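Local coordinates for beta 1-3 glucanase (Clostridium beijerinckii NCIMB 8052, PDB 5H4E), which probably hydrolyses beta-1,3-glucan chains, as a bacterial glycoside hydrolase of family GH64, at residues A[303-306]-A[307-311]; A[195-198]-A[199-202]. One frame throughout, in Å; residues are numbered along the deposited sequence.

Contact 1 of 2, residues A[303-306]-A[307-311]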
ATOM      1  N   VAL A 303       6.418  -5.343 -15.544  1.00 19.44           N
ATOM      2  CA  VAL A 303       7.869  -5.503 -15.476  1.00 21.05           C
ATOM      3  C   VAL A 303       8.352  -5.305 -14.036  1.00 18.50           C
ATOM      4  O   VAL A 303       9.146  -6.090 -13.512  1.00 17.56           O
ATOM      5  CB  VAL A 303       8.577  -4.526 -16.448  1.00 23.31           C
ATOM      6  CG1 VAL A 303      10.067  -4.483 -16.189  1.00 18.67           C
ATOM      7  CG2 VAL A 303       8.287  -4.943 -17.914  1.00 21.50           C
ATOM      8  N   CYS A 304       7.843  -4.282 -13.368  1.00 17.47           N
ATOM      9  CA  CYS A 304       8.215  -4.077 -11.974  1.00 17.76           C
ATOM     10  C   CYS A 304       7.855  -5.293 -11.107  1.00 16.43           C
ATOM     11  O   CYS A 304       8.677  -5.792 -10.331  1.00 15.08           O
ATOM     12  CB  CYS A 304       7.535  -2.821 -11.424  1.00 20.46           C
ATOM     13  SG  CYS A 304       7.988  -2.442  -9.725  1.00 21.91           S
ATOM     14  N   ALA A 305       6.622  -5.765 -11.244  1.00 17.08           N
ATOM     15  CA  ALA A 305       6.166  -6.921 -10.478  1.00 16.81           C
ATOM     16  C   ALA A 305       7.022  -8.140 -10.799  1.00 16.16           C
ATOM     17  O   ALA A 305       7.345  -8.923  -9.908  1.00 14.47           O
ATOM     18  CB  ALA A 305       4.695  -7.211 -10.758  1.00 16.99           C
ATOM     19  N   ALA A 306       7.411  -8.296 -12.065  1.00 15.36           N
ATOM     20  CA  ALA A 306       8.190  -9.484 -12.443  1.00 16.01           C
ATOM     21  C   ALA A 306       9.606  -9.432 -11.859  1.00 16.24           C
ATOM     22  O   ALA A 306      10.186 -10.465 -11.488  1.00 16.29           O
ATOM     23  CB  ALA A 306       8.238  -9.627 -13.968  1.00 18.12           C
ATOM     24  N   PHE A 307      10.163  -8.231 -11.758  1.00 15.66           N
ATOM     25  CA  PHE A 307      11.434  -8.075 -11.063  1.00 15.59           C
ATOM     26  C   PHE A 307      11.300  -8.459  -9.604  1.00 16.45           C
ATOM     27  O   PHE A 307      12.074  -9.284  -9.121  1.00 17.06           O
ATOM     28  CB  PHE A 307      11.967  -6.652 -11.198  1.00 15.36           C
ATOM     29  CG  PHE A 307      12.825  -6.453 -12.415  1.00 17.61           C
ATOM     30  CD1 PHE A 307      14.039  -7.114 -12.533  1.00 21.22           C
ATOM     31  CD2 PHE A 307      12.424  -5.606 -13.442  1.00 18.30           C
ATOM     32  CE1 PHE A 307      14.844  -6.934 -13.660  1.00 20.43           C
ATOM     33  CE2 PHE A 307      13.226  -5.435 -14.575  1.00 17.93           C
ATOM     34  CZ  PHE A 307      14.433  -6.091 -14.666  1.00 18.59           C
ATOM     35  N   ASN A 308      10.313  -7.903  -8.900  1.00 15.61           N
ATOM     36  CA  ASN A 308      10.123  -8.260  -7.496  1.00 15.38           C
ATOM     37  C   ASN A 308       9.912  -9.756  -7.268  1.00 17.01           C
ATOM     38  O   ASN A 308      10.364 -10.312  -6.257  1.00 17.15           O
ATOM     39  CB  ASN A 308       8.935  -7.502  -6.905  1.00 16.16           C
ATOM     40  CG  ASN A 308       9.285  -6.075  -6.569  1.00 17.10           C
ATOM     41  OD1 ASN A 308       9.875  -5.803  -5.526  1.00 20.32           O
ATOM     42  ND2 ASN A 308       8.970  -5.162  -7.471  1.00 17.03           N
ATOM     43  N   ARG A 309       9.230 -10.394  -8.213  1.00 16.02           N
ATOM     44  CA  ARG A 309       8.882 -11.812  -8.108  1.00 13.97           C
ATOM     45  C   ARG A 309       9.959 -12.728  -8.701  1.00 15.91           C
ATOM     46  O   ARG A 309       9.836 -13.958  -8.623  1.00 16.82           O
ATOM     47  CB  ARG A 309       7.535 -12.071  -8.799  1.00 13.93           C
ATOM     48  CG  ARG A 309       6.340 -11.421  -8.085  1.00 15.78           C
ATOM     49  CD  ARG A 309       5.097 -11.351  -8.982  1.00 14.81           C
ATOM     50  NE  ARG A 309       3.951 -10.786  -8.270  1.00 17.17           N
ATOM     51  CZ  ARG A 309       2.824 -10.384  -8.855  1.00 21.19           C
ATOM     52  NH1 ARG A 309       2.688 -10.461 -10.179  1.00 19.45           N
ATOM     53  NH2 ARG A 309       1.836  -9.880  -8.118  1.00 19.52           N
ATOM     54  N   HIS A 310      11.016 -12.117  -9.245  1.00 16.53           N
ATOM     55  CA  HIS A 310      12.115 -12.802  -9.944  1.00 18.65           C
ATOM     56  C   HIS A 310      11.589 -13.773 -11.014  1.00 16.97           C
ATOM     57  O   HIS A 310      11.869 -14.965 -10.979  1.00 17.04           O
ATOM     58  CB  HIS A 310      13.030 -13.543  -8.947  1.00 16.70           C
ATOM     59  CG  HIS A 310      14.362 -13.944  -9.519  1.00 18.13           C
ATOM     60  ND1 HIS A 310      15.553 -13.393  -9.087  1.00 18.22           N
ATOM     61  CD2 HIS A 310      14.696 -14.860 -10.464  1.00 19.32           C
ATOM     62  CE1 HIS A 310      16.559 -13.944  -9.748  1.00 17.53           C
ATOM     63  NE2 HIS A 310      16.068 -14.837 -10.587  1.00 19.95           N
ATOM     64  N   VAL A 311      10.835 -13.250 -11.976  1.00 18.41           N
ATOM     65  CA  VAL A 311      10.345 -14.056 -13.090  1.00 17.65           C
ATOM     66  C   VAL A 311      10.467 -13.309 -14.423  1.00 19.94           C
ATOM     67  O   VAL A 311       9.785 -13.653 -15.393  1.00 19.65           O
ATOM     68  CB  VAL A 311       8.865 -14.491 -12.893  1.00 19.48           C
ATOM     69  CG1 VAL A 311       8.760 -15.634 -11.877  1.00 18.54           C
ATOM     70  CG2 VAL A 311       7.980 -13.297 -12.496  1.00 18.84           C
TER
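A Schellman motif ends helix 294-309: Val311 N gives its hydrogen to Ala306 O (2.9 Å, N-H...O 169°), His310 N bonds back to Phe307 O, and His310 has positive phi (50°). Alongside the first of these bonds, Val311 CG2 packs 4.0 Å from Ala306 CB.

One turn earlier, Cys304 O accepts twice. Asn308 N approaches Cys304 O in the carbonyl plane at 3.0 Å; Asn308 ND2 reaches Cys304 O at 2.9 Å from above that plane, on a more bent path. A chi1 of -78° places Asn308 CG beside its backbone N, so that ND2 can turn back to Cys304 O. ND2 also bonds to Val282 O, and OD1 accepts from Asn331 ND2.

Val303 and Phe307 run side by side, Val303 CG1 3.7 Å from Phe307 CE2; the phenylalanine side chain also touches helices 227-236 and 279-284. Arg309 is extended from CG to NE, and Ala305 CB lies under one guanidinium face, offset toward its rim, 3.9 Å from Arg309 NH1. Arg309 NH2 forms a salt bridge with Asp352 and a hydrogen bond to Val354 O. Bonds at both ends of the buried Asn308 amide should fix its rotation, and Asp352 probably offsets the cost of burying the Arg309 charge.

Contact 2 of 2, residues A[195-198]-A[199-202]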
ATOM      1  N   ALA A 195      19.200 -13.333   4.820  1.00 22.14           N
ATOM      2  CA  ALA A 195      19.921 -12.415   5.697  1.00 23.79           C
ATOM      3  C   ALA A 195      19.673 -10.942   5.390  1.00 20.24           C
ATOM      4  O   ALA A 195      19.516 -10.149   6.306  1.00 23.52           O
ATOM      5  CB  ALA A 195      21.419 -12.707   5.639  1.00 23.58           C
ATOM      6  N   GLU A 196      19.646 -10.572   4.110  1.00 21.83           N
ATOM      7  CA  GLU A 196      19.474  -9.164   3.735  1.00 20.55           C
ATOM      8  C   GLU A 196      18.172  -8.554   4.258  1.00 19.63           C
ATOM      9  O   GLU A 196      18.071  -7.338   4.433  1.00 19.72           O
ATOM     10  CB  GLU A 196      19.522  -9.001   2.209  1.00 21.35           C
ATOM     11  CG  GLU A 196      20.847  -9.381   1.582  1.00 25.12           C
ATOM     12  CD  GLU A 196      20.888 -10.828   1.105  1.00 24.74           C
ATOM     13  OE1 GLU A 196      20.053 -11.644   1.543  1.00 24.46           O
ATOM     14  OE2 GLU A 196      21.763 -11.147   0.273  1.00 30.77           O
ATOM     15  N   PHE A 197      17.170  -9.395   4.504  1.00 21.09           N
ATOM     16  CA  PHE A 197      15.848  -8.897   4.880  1.00 17.79           C
ATOM     17  C   PHE A 197      15.559  -8.936   6.367  1.00 20.38           C
ATOM     18  O   PHE A 197      14.545  -8.399   6.805  1.00 17.93           O
ATOM     19  CB  PHE A 197      14.768  -9.692   4.145  1.00 16.65           C
ATOM     20  CG  PHE A 197      14.736  -9.419   2.679  1.00 17.17           C
ATOM     21  CD1 PHE A 197      13.919  -8.423   2.169  1.00 18.84           C
ATOM     22  CD2 PHE A 197      15.545 -10.138   1.815  1.00 18.97           C
ATOM     23  CE1 PHE A 197      13.896  -8.149   0.819  1.00 19.70           C
ATOM     24  CE2 PHE A 197      15.537  -9.869   0.458  1.00 18.79           C
ATOM     25  CZ  PHE A 197      14.702  -8.871  -0.041  1.00 19.19           C
ATOM     26  N   LYS A 198      16.444  -9.562   7.141  1.00 18.68           N
ATOM     27  CA  LYS A 198      16.165  -9.823   8.552  1.00 22.25           C
ATOM     28  C   LYS A 198      16.106  -8.560   9.415  1.00 24.53           C
ATOM     29  O   LYS A 198      15.257  -8.458  10.307  1.00 22.38           O
ATOM     30  CB  LYS A 198      17.207 -10.792   9.134  1.00 23.22           C
ATOM     31  CG  LYS A 198      17.076 -12.224   8.621  1.00 27.57           C
ATOM     32  CD  LYS A 198      17.813 -13.200   9.538  1.00 30.67           C
ATOM     33  CE  LYS A 198      17.648 -14.650   9.075  1.00 30.77           C
ATOM     34  NZ  LYS A 198      18.563 -14.939   7.957  1.00 37.11           N
ATOM     35  N   SER A 199      16.994  -7.600   9.169  1.00 22.06           N
ATOM     36  CA  SER A 199      17.061  -6.436  10.061  1.00 21.89           C
ATOM     37  C   SER A 199      15.994  -5.398   9.729  1.00 22.65           C
ATOM     38  O   SER A 199      15.971  -4.318  10.315  1.00 21.72           O
ATOM     39  CB  SER A 199      18.451  -5.787  10.024  1.00 24.76           C
ATOM     40  OG  SER A 199      18.698  -5.111   8.800  1.00 24.91           O
ATOM     41  N   LEU A 200      15.102  -5.726   8.800  1.00 18.74           N
ATOM     42  CA  LEU A 200      13.933  -4.881   8.561  1.00 19.65           C
ATOM     43  C   LEU A 200      13.018  -4.905   9.778  1.00 18.81           C
ATOM     44  O   LEU A 200      12.187  -4.012   9.958  1.00 17.70           O
ATOM     45  CB  LEU A 200      13.168  -5.344   7.313  1.00 16.20           C
ATOM     46  CG  LEU A 200      13.924  -5.113   6.004  1.00 17.67           C
ATOM     47  CD1 LEU A 200      13.116  -5.645   4.785  1.00 16.32           C
ATOM     48  CD2 LEU A 200      14.301  -3.639   5.826  1.00 15.64           C
ATOM     49  N   VAL A 201      13.170  -5.944  10.599  1.00 19.02           N
ATOM     50  CA  VAL A 201      12.397  -6.097  11.821  1.00 17.52           C
ATOM     51  C   VAL A 201      12.845  -5.114  12.894  1.00 19.54           C
ATOM     52  O   VAL A 201      14.015  -5.111  13.286  1.00 19.57           O
ATOM     53  CB  VAL A 201      12.542  -7.512  12.415  1.00 21.42           C
ATOM     54  CG1 VAL A 201      11.748  -7.638  13.710  1.00 21.39           C
ATOM     55  CG2 VAL A 201      12.103  -8.545  11.422  1.00 21.60           C
ATOM     56  N   HIS A 202      11.912  -4.290  13.362  1.00 19.27           N
ATOM     57  CA  HIS A 202      12.127  -3.485  14.559  1.00 17.82           C
ATOM     58  C   HIS A 202      11.100  -3.934  15.571  1.00 19.65           C
ATOM     59  O   HIS A 202      10.225  -4.732  15.241  1.00 18.74           O
ATOM     60  CB  HIS A 202      11.999  -1.980  14.259  1.00 18.61           C
ATOM     61  CG  HIS A 202      13.084  -1.453  13.365  1.00 19.02           C
ATOM     62  ND1 HIS A 202      13.925  -0.422  13.733  1.00 17.94           N
ATOM     63  CD2 HIS A 202      13.490  -1.845  12.133  1.00 22.09           C
ATOM     64  CE1 HIS A 202      14.784  -0.186  12.758  1.00 20.30           C
ATOM     65  NE2 HIS A 202      14.542  -1.034  11.774  1.00 20.20           N
TER
HETATM   66  O   HOH W   1      19.548  -7.886   7.537  1.00 23.56           O
HETATM   67  O   HOH W   2      17.514  -5.476   6.564  1.00 21.48           O
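Two successive backbone bonds carry the chain from segment 195-198 into segment 199-202. Leu200 N reaches Phe197 O at 3.4 Å, a weak bond, and Val201 N reaches Lys198 O at 3.3 Å. The second is nearly straight at hydrogen (167°), yet its donor stands 42° out of the carbonyl plane. It closes a type I beta turn from Lys198 to Val201, with Ser199 and Leu200 at the corners.

Two waters join the short helix to the turn on the serine side. Water 1 donates to Ala195 O at 2.6 Å and accepts from Ser199 N; water 2 donates to Glu196 O and is hydrogen-bonded to Ser199 OG, 2.6 Å away. A chi1 of 71° sets OG between the serine's own N and carbonyl carbon, which brings it to water 2.

The unit is a single weakly bonded helical turn running directly into a beta turn, just after helix 182-192 and before strand 206-207. The hydroxyl of Tyr189, on that longer helix, is hydrogen-bonded to Phe197 O, which gives this oxygen a second partner besides the weak bond from Leu200 N.

Inward, Phe197 and Leu200 lie alongside one another, pointing the same way. The leucine branch CD1 meets ring atom CD1 of Phe197 obliquely at 3.9 Å, and Leu200 CG lies 3.4 Å from Phe197 O. Beyond the pair, the Phe197 ring packs edge-to-face with Tyr225 and also meets Phe216, whereas Leu200 touches Ile206. At the turn's far end Val201 CG2 sits 3.3 Å from Lys198 O, and the valine rests against Tyr189 and Lys190.

Both contacts lie where a helical segment gives way to loop, but they differ in depth. Contact 1 is almost wholly buried and finishes a long helix with direct bonds; its amide and guanidinium groups are paired with protein atoms. Contact 2 is partly buried: its aromatic and aliphatic side chains face inward, while its polar side uses two waters, and its backbone bonds are longer, one of them weak. They hold different elements, contact 1 facing helices 227-236 and 279-284, contact 2 lying against helix 182-192 and strand 206-207. Their centres are 21 Å apart and their nearest atoms about 8 Å, without touching; contact 2 comes first along the chain.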